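PDB 4YLE: periplasmic binding protein/LacI transcriptional regulator from Burkholderia multivorans, which probably binds a simple sugar or related small solute in the periplasm and delivers it to an ABC transporter for uptake. Local coordinates for residues 47-52 and 277-282; 38-43 and 97-102; 43-48 and 257-262. One frame throughout, in Å; residues are numbered along the deposited sequence.

Contact 1: 47-52 and 277-282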
loop_
_atom_site.group_PDB
_atom_site.type_symbol
_atom_site.label_atom_id
_atom_site.label_comp_id
_atom_site.label_asym_id
_atom_site.label_seq_id
_atom_site.Cartn_x
_atom_site.Cartn_y
_atom_site.Cartn_z
ATOM N N PHE A 47 -4.763 -2.288 -6.623
ATOM C CA PHE A 47 -6.110 -1.818 -6.356
ATOM C C PHE A 47 -7.133 -2.433 -7.259
ATOM O O PHE A 47 -8.302 -2.584 -6.855
ATOM C CB PHE A 47 -6.124 -0.293 -6.399
ATOM C CG PHE A 47 -5.349 0.288 -5.271
ATOM C CD1 PHE A 47 -5.818 0.157 -3.975
ATOM C CD2 PHE A 47 -4.124 0.876 -5.482
ATOM C CE1 PHE A 47 -5.074 0.644 -2.912
ATOM C CE2 PHE A 47 -3.378 1.363 -4.426
ATOM C CZ PHE A 47 -3.848 1.225 -3.142
ATOM N N LEU A 48 -6.740 -2.802 -8.479
ATOM C CA LEU A 48 -7.679 -3.509 -9.334
ATOM C C LEU A 48 -8.014 -4.862 -8.711
ATOM O O LEU A 48 -9.178 -5.259 -8.698
ATOM C CB LEU A 48 -7.129 -3.649 -10.742
ATOM C CG LEU A 48 -6.834 -2.267 -11.346
ATOM C CD1 LEU A 48 -6.326 -2.474 -12.751
ATOM C CD2 LEU A 48 -8.052 -1.310 -11.340
ATOM N N THR A 49 -7.011 -5.519 -8.127
ATOM C CA THR A 49 -7.196 -6.777 -7.403
ATOM C C THR A 49 -8.083 -6.579 -6.177
ATOM O O THR A 49 -8.992 -7.368 -5.894
ATOM C CB THR A 49 -5.833 -7.345 -6.982
ATOM O OG1 THR A 49 -5.143 -7.785 -8.158
ATOM C CG2 THR A 49 -5.988 -8.530 -6.026
HETATM N N MSE A 50 -7.837 -5.496 -5.462
HETATM C CA MSE A 50 -8.650 -5.135 -4.319
HETATM C C MSE A 50 -10.099 -4.928 -4.738
HETATM O O MSE A 50 -11.005 -5.476 -4.102
HETATM C CB MSE A 50 -8.132 -3.854 -3.655
HETATM C CG MSE A 50 -8.901 -3.470 -2.432
HETATM SE SE MSE A 50 -8.334 -1.776 -1.658
HETATM C CE MSE A 50 -6.712 -2.452 -0.868
ATOM N N GLU A 51 -10.305 -4.125 -5.780
ATOM C CA GLU A 51 -11.646 -3.817 -6.290
ATOM C C GLU A 51 -12.382 -5.074 -6.706
ATOM O O GLU A 51 -13.553 -5.259 -6.353
ATOM C CB GLU A 51 -11.551 -2.833 -7.468
ATOM C CG GLU A 51 -12.873 -2.271 -7.890
ATOM C CD GLU A 51 -12.765 -1.341 -9.087
ATOM O OE1 GLU A 51 -11.913 -1.597 -9.957
ATOM O OE2 GLU A 51 -13.530 -0.357 -9.140
ATOM N N ASN A 52 -11.693 -5.964 -7.410
ATOM C CA ASN A 52 -12.340 -7.187 -7.856
ATOM C C ASN A 52 -12.799 -8.002 -6.655
ATOM O O ASN A 52 -13.917 -8.516 -6.650
ATOM C CB ASN A 52 -11.413 -8.016 -8.741
ATOM C CG ASN A 52 -11.165 -7.363 -10.078
ATOM O OD1 ASN A 52 -12.008 -6.613 -10.577
ATOM N ND2 ASN A 52 -10.000 -7.633 -10.661
ATOM N N GLN A 277 0.308 -8.950 0.434
ATOM C CA GLN A 277 -0.358 -8.305 1.582
ATOM C C GLN A 277 -1.867 -8.324 1.403
ATOM O O GLN A 277 -2.596 -7.629 2.129
ATOM C CB GLN A 277 0.135 -6.864 1.792
ATOM C CG GLN A 277 -0.119 -5.954 0.595
ATOM C CD GLN A 277 -0.037 -4.469 0.912
ATOM O OE1 GLN A 277 -0.440 -4.040 1.981
ATOM N NE2 GLN A 277 0.465 -3.677 -0.030
ATOM N N TYR A 278 -2.338 -9.124 0.452
ATOM C CA TYR A 278 -3.746 -9.487 0.388
ATOM C C TYR A 278 -4.700 -8.294 0.302
ATOM O O TYR A 278 -5.504 -7.986 1.214
ATOM C CB TYR A 278 -4.048 -10.377 1.578
ATOM C CG TYR A 278 -3.105 -11.573 1.593
ATOM C CD1 TYR A 278 -3.136 -12.502 0.565
ATOM C CD2 TYR A 278 -2.201 -11.779 2.624
ATOM C CE1 TYR A 278 -2.275 -13.598 0.556
ATOM C CE2 TYR A 278 -1.345 -12.891 2.629
ATOM C CZ TYR A 278 -1.387 -13.785 1.593
ATOM O OH TYR A 278 -0.554 -14.903 1.590
ATOM N N ALA A 279 -4.655 -7.671 -0.858
ATOM C CA ALA A 279 -5.482 -6.513 -1.156
ATOM C C ALA A 279 -6.978 -6.753 -0.972
ATOM O O ALA A 279 -7.694 -5.935 -0.364
ATOM C CB ALA A 279 -5.203 -6.065 -2.557
ATOM N N ALA A 280 -7.457 -7.857 -1.528
ATOM C CA ALA A 280 -8.863 -8.160 -1.523
ATOM C C ALA A 280 -9.282 -8.372 -0.071
ATOM O O ALA A 280 -10.338 -7.939 0.325
ATOM C CB ALA A 280 -9.152 -9.389 -2.347
ATOM N N LYS A 281 -8.461 -9.080 0.698
ATOM C CA LYS A 281 -8.757 -9.300 2.114
ATOM C C LYS A 281 -8.908 -7.981 2.861
ATOM O O LYS A 281 -9.825 -7.832 3.642
ATOM C CB LYS A 281 -7.660 -10.143 2.764
ATOM C CG LYS A 281 -7.887 -10.389 4.267
ATOM C CD LYS A 281 -6.584 -10.839 4.936
ATOM C CE LYS A 281 -6.391 -12.293 4.841
ATOM N NZ LYS A 281 -7.390 -13.029 5.651
ATOM N N GLN A 282 -8.011 -7.025 2.609
ATOM C CA GLN A 282 -8.078 -5.755 3.333
ATOM C C GLN A 282 -9.392 -5.058 3.083
ATOM O O GLN A 282 -10.054 -4.564 4.050
ATOM C CB GLN A 282 -6.928 -4.848 2.965
ATOM C CG GLN A 282 -5.595 -5.381 3.412
ATOM C CD GLN A 282 -4.502 -4.393 3.159
ATOM O OE1 GLN A 282 -4.597 -3.243 3.562
ATOM N NE2 GLN A 282 -3.427 -4.842 2.514
#

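Contact 2: 38-43 and 97-102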
loop_
_atom_site.group_PDB
_atom_site.type_symbol
_atom_site.label_atom_id
_atom_site.label_comp_id
_atom_site.label_asym_id
_atom_site.label_seq_id
_atom_site.Cartn_x
_atom_site.Cartn_y
_atom_site.Cartn_z
ATOM N N VAL A 38 -12.973 3.530 -1.179
ATOM C CA VAL A 38 -12.215 4.615 -1.811
ATOM C C VAL A 38 -10.744 4.245 -1.818
ATOM O O VAL A 38 -10.138 4.120 -0.773
ATOM C CB VAL A 38 -12.459 5.935 -1.069
ATOM C CG1 VAL A 38 -11.555 7.082 -1.610
ATOM C CG2 VAL A 38 -13.941 6.308 -1.184
HETATM N N MSE A 39 -10.202 4.047 -3.017
HETATM C CA MSE A 39 -8.880 3.476 -3.201
HETATM C C MSE A 39 -7.921 4.509 -3.754
HETATM O O MSE A 39 -8.273 5.651 -3.925
HETATM C CB MSE A 39 -8.970 2.282 -4.138
HETATM C CG MSE A 39 -9.848 1.194 -3.551
HETATM SE SE MSE A 39 -10.064 -0.326 -4.771
HETATM C CE MSE A 39 -11.379 0.534 -5.947
ATOM N N LYS A 40 -6.698 4.087 -4.012
ATOM C CA LYS A 40 -5.735 4.971 -4.642
ATOM C C LYS A 40 -5.730 4.656 -6.126
ATOM O O LYS A 40 -6.782 4.607 -6.763
ATOM C CB LYS A 40 -4.359 4.819 -3.997
ATOM C CG LYS A 40 -4.293 5.316 -2.545
ATOM C CD LYS A 40 -2.964 4.926 -1.809
ATOM C CE LYS A 40 -3.184 3.711 -0.881
ATOM N NZ LYS A 40 -1.950 2.878 -0.673
ATOM N N SER A 41 -4.558 4.442 -6.689
ATOM C CA SER A 41 -4.445 4.466 -8.131
ATOM C C SER A 41 -5.045 3.300 -8.859
ATOM O O SER A 41 -4.663 2.137 -8.667
ATOM C CB SER A 41 -2.979 4.545 -8.524
ATOM O OG SER A 41 -2.894 4.452 -9.923
ATOM N N LEU A 42 -5.946 3.640 -9.766
ATOM C CA LEU A 42 -6.582 2.674 -10.631
ATOM C C LEU A 42 -5.626 2.103 -11.674
ATOM O O LEU A 42 -5.908 1.083 -12.292
ATOM C CB LEU A 42 -7.778 3.348 -11.315
ATOM C CG LEU A 42 -8.850 3.726 -10.293
ATOM C CD1 LEU A 42 -10.005 4.459 -10.989
ATOM C CD2 LEU A 42 -9.351 2.488 -9.503
ATOM N N ALA A 43 -4.487 2.745 -11.856
ATOM C CA ALA A 43 -3.491 2.206 -12.758
ATOM C C ALA A 43 -2.899 0.916 -12.147
ATOM O O ALA A 43 -2.590 -0.044 -12.865
ATOM C CB ALA A 43 -2.422 3.245 -13.026
ATOM N N VAL A 97 -14.913 3.016 3.405
ATOM C CA VAL A 97 -13.728 2.223 3.625
ATOM C C VAL A 97 -12.643 2.874 2.780
ATOM O O VAL A 97 -12.746 2.865 1.557
ATOM C CB VAL A 97 -13.930 0.765 3.209
ATOM C CG1 VAL A 97 -12.675 -0.024 3.438
ATOM C CG2 VAL A 97 -15.114 0.137 4.005
ATOM N N LEU A 98 -11.650 3.474 3.434
ATOM C CA LEU A 98 -10.733 4.364 2.757
ATOM C C LEU A 98 -9.296 3.846 2.840
ATOM O O LEU A 98 -8.822 3.531 3.937
ATOM C CB LEU A 98 -10.810 5.758 3.380
ATOM C CG LEU A 98 -9.778 6.786 2.903
ATOM C CD1 LEU A 98 -10.009 7.152 1.451
ATOM C CD2 LEU A 98 -9.829 8.017 3.819
ATOM N N ALA A 99 -8.631 3.758 1.675
ATOM C CA ALA A 99 -7.162 3.553 1.563
ATOM C C ALA A 99 -6.517 4.895 1.212
ATOM O O ALA A 99 -6.472 5.265 0.043
ATOM C CB ALA A 99 -6.822 2.513 0.490
ATOM N N PRO A 100 -6.053 5.652 2.227
ATOM C CA PRO A 100 -5.764 7.072 1.965
ATOM C C PRO A 100 -4.462 7.315 1.211
ATOM O O PRO A 100 -3.458 6.635 1.464
ATOM C CB PRO A 100 -5.715 7.674 3.375
ATOM C CG PRO A 100 -5.399 6.561 4.273
ATOM C CD PRO A 100 -5.989 5.326 3.665
ATOM N N ALA A 101 -4.489 8.272 0.290
ATOM C CA ALA A 101 -3.327 8.588 -0.545
ATOM C C ALA A 101 -2.246 9.339 0.235
ATOM O O ALA A 101 -1.070 9.368 -0.180
ATOM C CB ALA A 101 -3.756 9.405 -1.748
ATOM N N ASP A 102 -2.669 9.953 1.342
ATOM C CA ASP A 102 -1.820 10.746 2.235
ATOM C C ASP A 102 -2.277 10.481 3.668
ATOM O O ASP A 102 -3.465 10.561 3.939
ATOM C CB ASP A 102 -1.948 12.226 1.893
ATOM C CG ASP A 102 -0.952 13.094 2.625
ATOM O OD1 ASP A 102 -0.883 13.027 3.870
ATOM O OD2 ASP A 102 -0.244 13.870 1.945
#

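Contact 3: 43-48 and 257-262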
loop_
_atom_site.group_PDB
_atom_site.type_symbol
_atom_site.label_atom_id
_atom_site.label_comp_id
_atom_site.label_asym_id
_atom_site.label_seq_id
_atom_site.Cartn_x
_atom_site.Cartn_y
_atom_site.Cartn_z
ATOM N N ALA A 43 -4.487 2.745 -11.856
ATOM C CA ALA A 43 -3.491 2.206 -12.758
ATOM C C ALA A 43 -2.899 0.916 -12.147
ATOM O O ALA A 43 -2.590 -0.044 -12.865
ATOM C CB ALA A 43 -2.422 3.245 -13.026
ATOM N N ASN A 44 -2.853 0.882 -10.811
ATOM C CA ASN A 44 -2.044 -0.070 -10.033
ATOM C C ASN A 44 -2.810 -1.367 -9.865
ATOM O O ASN A 44 -3.928 -1.343 -9.325
ATOM C CB ASN A 44 -1.731 0.554 -8.673
ATOM C CG ASN A 44 -0.801 -0.287 -7.810
ATOM O OD1 ASN A 44 -0.522 -1.455 -8.092
ATOM N ND2 ASN A 44 -0.306 0.332 -6.743
ATOM N N GLU A 45 -2.270 -2.481 -10.358
ATOM C CA GLU A 45 -3.007 -3.729 -10.228
ATOM C C GLU A 45 -3.379 -4.091 -8.793
ATOM O O GLU A 45 -4.345 -4.810 -8.563
ATOM C CB GLU A 45 -2.239 -4.908 -10.795
ATOM C CG GLU A 45 -3.227 -6.032 -11.156
ATOM C CD GLU A 45 -2.589 -7.381 -11.357
ATOM O OE1 GLU A 45 -2.515 -7.785 -12.540
ATOM O OE2 GLU A 45 -2.201 -8.033 -10.341
ATOM N N PHE A 46 -2.582 -3.655 -7.836
ATOM C CA PHE A 46 -2.925 -3.877 -6.440
ATOM C C PHE A 46 -4.373 -3.466 -6.154
ATOM O O PHE A 46 -5.139 -4.193 -5.510
ATOM C CB PHE A 46 -1.975 -3.097 -5.549
ATOM C CG PHE A 46 -2.251 -3.266 -4.071
ATOM C CD1 PHE A 46 -1.778 -4.367 -3.373
ATOM C CD2 PHE A 46 -2.958 -2.297 -3.377
ATOM C CE1 PHE A 46 -2.034 -4.507 -2.008
ATOM C CE2 PHE A 46 -3.200 -2.413 -2.031
ATOM C CZ PHE A 46 -2.750 -3.527 -1.336
ATOM N N PHE A 47 -4.763 -2.288 -6.623
ATOM C CA PHE A 47 -6.110 -1.818 -6.356
ATOM C C PHE A 47 -7.133 -2.433 -7.259
ATOM O O PHE A 47 -8.302 -2.584 -6.855
ATOM C CB PHE A 47 -6.124 -0.293 -6.399
ATOM C CG PHE A 47 -5.349 0.288 -5.271
ATOM C CD1 PHE A 47 -5.818 0.157 -3.975
ATOM C CD2 PHE A 47 -4.124 0.876 -5.482
ATOM C CE1 PHE A 47 -5.074 0.644 -2.912
ATOM C CE2 PHE A 47 -3.378 1.363 -4.426
ATOM C CZ PHE A 47 -3.848 1.225 -3.142
ATOM N N LEU A 48 -6.740 -2.802 -8.479
ATOM C CA LEU A 48 -7.679 -3.509 -9.334
ATOM C C LEU A 48 -8.014 -4.862 -8.711
ATOM O O LEU A 48 -9.178 -5.259 -8.698
ATOM C CB LEU A 48 -7.129 -3.649 -10.742
ATOM C CG LEU A 48 -6.834 -2.267 -11.346
ATOM C CD1 LEU A 48 -6.326 -2.474 -12.751
ATOM C CD2 LEU A 48 -8.052 -1.310 -11.340
ATOM N N ASP A 257 3.804 -6.504 -3.095
ATOM C CA ASP A 257 2.375 -6.504 -3.545
ATOM C C ASP A 257 1.984 -7.820 -4.202
ATOM O O ASP A 257 0.804 -8.187 -4.203
ATOM C CB ASP A 257 2.002 -5.385 -4.548
ATOM C CG ASP A 257 1.882 -4.002 -3.890
ATOM O OD1 ASP A 257 1.829 -3.937 -2.649
ATOM O OD2 ASP A 257 1.873 -2.991 -4.626
ATOM N N ASN A 258 2.949 -8.496 -4.817
ATOM C CA ASN A 258 2.678 -9.685 -5.613
ATOM C C ASN A 258 1.636 -9.468 -6.725
ATOM O O ASN A 258 0.687 -10.267 -6.887
ATOM C CB ASN A 258 2.254 -10.814 -4.689
ATOM C CG ASN A 258 2.331 -12.167 -5.339
ATOM O OD1 ASN A 258 3.108 -12.401 -6.274
ATOM N ND2 ASN A 258 1.490 -13.080 -4.864
ATOM N N ILE A 259 1.805 -8.407 -7.517
ATOM C CA ILE A 259 0.917 -8.219 -8.672
ATOM C C ILE A 259 1.239 -9.199 -9.793
ATOM O O ILE A 259 2.357 -9.690 -9.898
ATOM C CB ILE A 259 0.967 -6.776 -9.223
ATOM C CG1 ILE A 259 2.351 -6.474 -9.805
ATOM C CG2 ILE A 259 0.546 -5.803 -8.111
ATOM C CD1 ILE A 259 2.510 -5.087 -10.407
ATOM N N ASN A 260 0.248 -9.496 -10.630
ATOM C CA ASN A 260 0.469 -10.449 -11.714
ATOM C C ASN A 260 1.648 -10.077 -12.571
ATOM O O ASN A 260 2.384 -10.953 -13.012
ATOM C CB ASN A 260 -0.765 -10.568 -12.602
ATOM C CG ASN A 260 -1.876 -11.274 -11.908
ATOM O OD1 ASN A 260 -1.656 -12.337 -11.332
ATOM N ND2 ASN A 260 -3.075 -10.682 -11.913
ATOM N N ALA A 261 1.840 -8.783 -12.816
ATOM C CA ALA A 261 2.916 -8.366 -13.719
ATOM C C ALA A 261 4.272 -8.828 -13.180
ATOM O O ALA A 261 5.217 -9.000 -13.941
ATOM C CB ALA A 261 2.897 -6.852 -13.923
ATOM N N ILE A 262 4.365 -9.054 -11.873
ATOM C CA ILE A 262 5.654 -9.406 -11.276
ATOM C C ILE A 262 5.949 -10.904 -11.393
ATOM O O ILE A 262 7.083 -11.347 -11.215
ATOM C CB ILE A 262 5.717 -8.962 -9.779
ATOM C CG1 ILE A 262 7.123 -8.471 -9.434
ATOM C CG2 ILE A 262 5.298 -10.060 -8.821
ATOM C CD1 ILE A 262 7.440 -7.086 -10.002
HETATM O O HOH W 1 2.462 -2.375 -7.244
#

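Contact 1: 47-52 and 277-282
The backbones of M50 and A280 come within 4.1 Å of each other, measured CA to CA, close enough for the two helices to touch along their main chains. This is a helix-helix contact in the N-terminal lobe of a type I periplasmic binding protein: helix 45-60, which follows strand 34-39 in the chain, lies against helix 279-295, which begins once the chain has returned from the other lobe. No hydrogen bond spans the pair, and the small side chains of A279 and A280 are consistent with the short spacing. The CB of A279 points at the neighbouring helix and meets the CB of M50 at 3.8 Å.

M50, present as selenomethionine, does most of the touching from its side. With CG anti to the backbone N (chi1 -177°) the chain runs along the first turn of the opposing helix, placing CG 3.4 Å from the carbonyl O of A279. A bend about the CG-SE bond (chi3 -75°) then folds the methyl back, and CE also lies near that oxygen, at 3.7 Å. T49 adds a lighter contact through its methyl CG2, while its hydroxyl turns to the carbonyl of E45 within its own helix.

Y278 occupies the N-cap position of helix 279-295, and the turn leading into it is tied by Q282. The amide of this glutamine reaches back over the helix start, where NE2 donates to the backbone O of Q277 at 2.9 Å and to the side-chain OE1 of Q277 at 3.1 Å.

Contact 2: 38-43 and 97-102
Two backbone hydrogen bonds tie V38 to the neighbouring strand: its N donates to the O of V97 (2.8 Å, 173° at the hydrogen), and its O accepts from the N of A99 (2.9 Å, 176°). One residue bonding to the two that flank L98 is the signature of a parallel bridge, here between strands 34-39 and 95-98 of the N-lobe sheet. These strands lie side by side although strand 66-72 falls between them in sequence, as expected of the Rossmann-like order of this family. The same V38 O also receives a CA-H contact from L98.

Just past the bridge, the side chain of Q81 ties the two chains together, its NE2 donating to the O of M39 and of A99 and its OE1 accepting from the N of A101.

On the sheet face shared by V38 and L98, the CG1 of V38 presses on the CD1 of L98 at 3.4 Å, tighter than an ordinary methyl contact; helix 78-90 packs over V38 there. The K40 side chain runs over the loop that follows strand 95-98. Its CG sits 3.4 Å from the O of A99, its CD lies 3.9 Å from the CA of A101, and a bend at chi3 (-101°) carries CE to within 4.1 Å of the CB of A99.

The K40 side chain comes within about 3 Å of an unidentified bound ligand, and NZ forms a salt bridge with D124. A buried ammonium group paired with this carboxylate, its methylenes lying beside the carbonyls of A99 and P100, would probably keep its positive charge, largely balanced by D124.

Contact 3: 43-48 and 257-262
The side-chain oxygen OD1 of N44 accepts two hydrogen bonds: one from the N of F46 at 3.0 Å, which caps helix 45-60, and one from a water that also donates to the OD2 of D257 at 2.8 Å. N44 ND2 hydrogen-bonds E75 and the unidentified ligand, which D257 OD2 also bonds; D257 OD1 accepts from Q277 NE2.

E45 makes the direct bonds. Its CG stands anti to the backbone N (chi1 -157°), and the extended chain carries the carboxylate to N260. OE2 accepts from the backbone N of N260 at 2.9 Å and OE1 from its ND2 at 3.0 Å, each donor lying above the carboxylate plane, which is turned 70° from the amide. N260 OD1 hydrogen-bonds K263 NZ.

The CG2 of I259 packs 3.8 Å from the N of F46, while the OD1 of D257 approaches the CD1 of F46 obliquely at 3.7 Å.

The contact crosses the cleft: the N-terminus of helix 45-60 belongs to one lobe, the loop between strand 252-254 and helix 263-268 to the other, consistent with a closed conformation. N233 of helix 232-244 touches N44 and I259, and helix 279-295 packs on F46.

Overall arrangement
Helix 45-60 joins the three contacts. Its first turn faces the second lobe in contact 3, the next turn packs on helix 279-295 in contact 1, and strand 34-39, which precedes the helix, pairs with 97-102 in contact 2. Centres of contacts 1 and 3 are about 9 Å apart, of 1 and 2 about 11 Å, and of 2 and 3 about 14 Å. Q277 links contact 1 to contact 3, its NE2 lying 3.0 Å from D257 OD1, and F47 reaches contact 2 where its CZ is 3.4 Å from K40 CE. Contacts 1 and 3 both hydrogen-bond the unidentified ligand, through Q277 and through N44 and D257; K40 of contact 2 lies close to it, and the M50 side chain about 7 Å away.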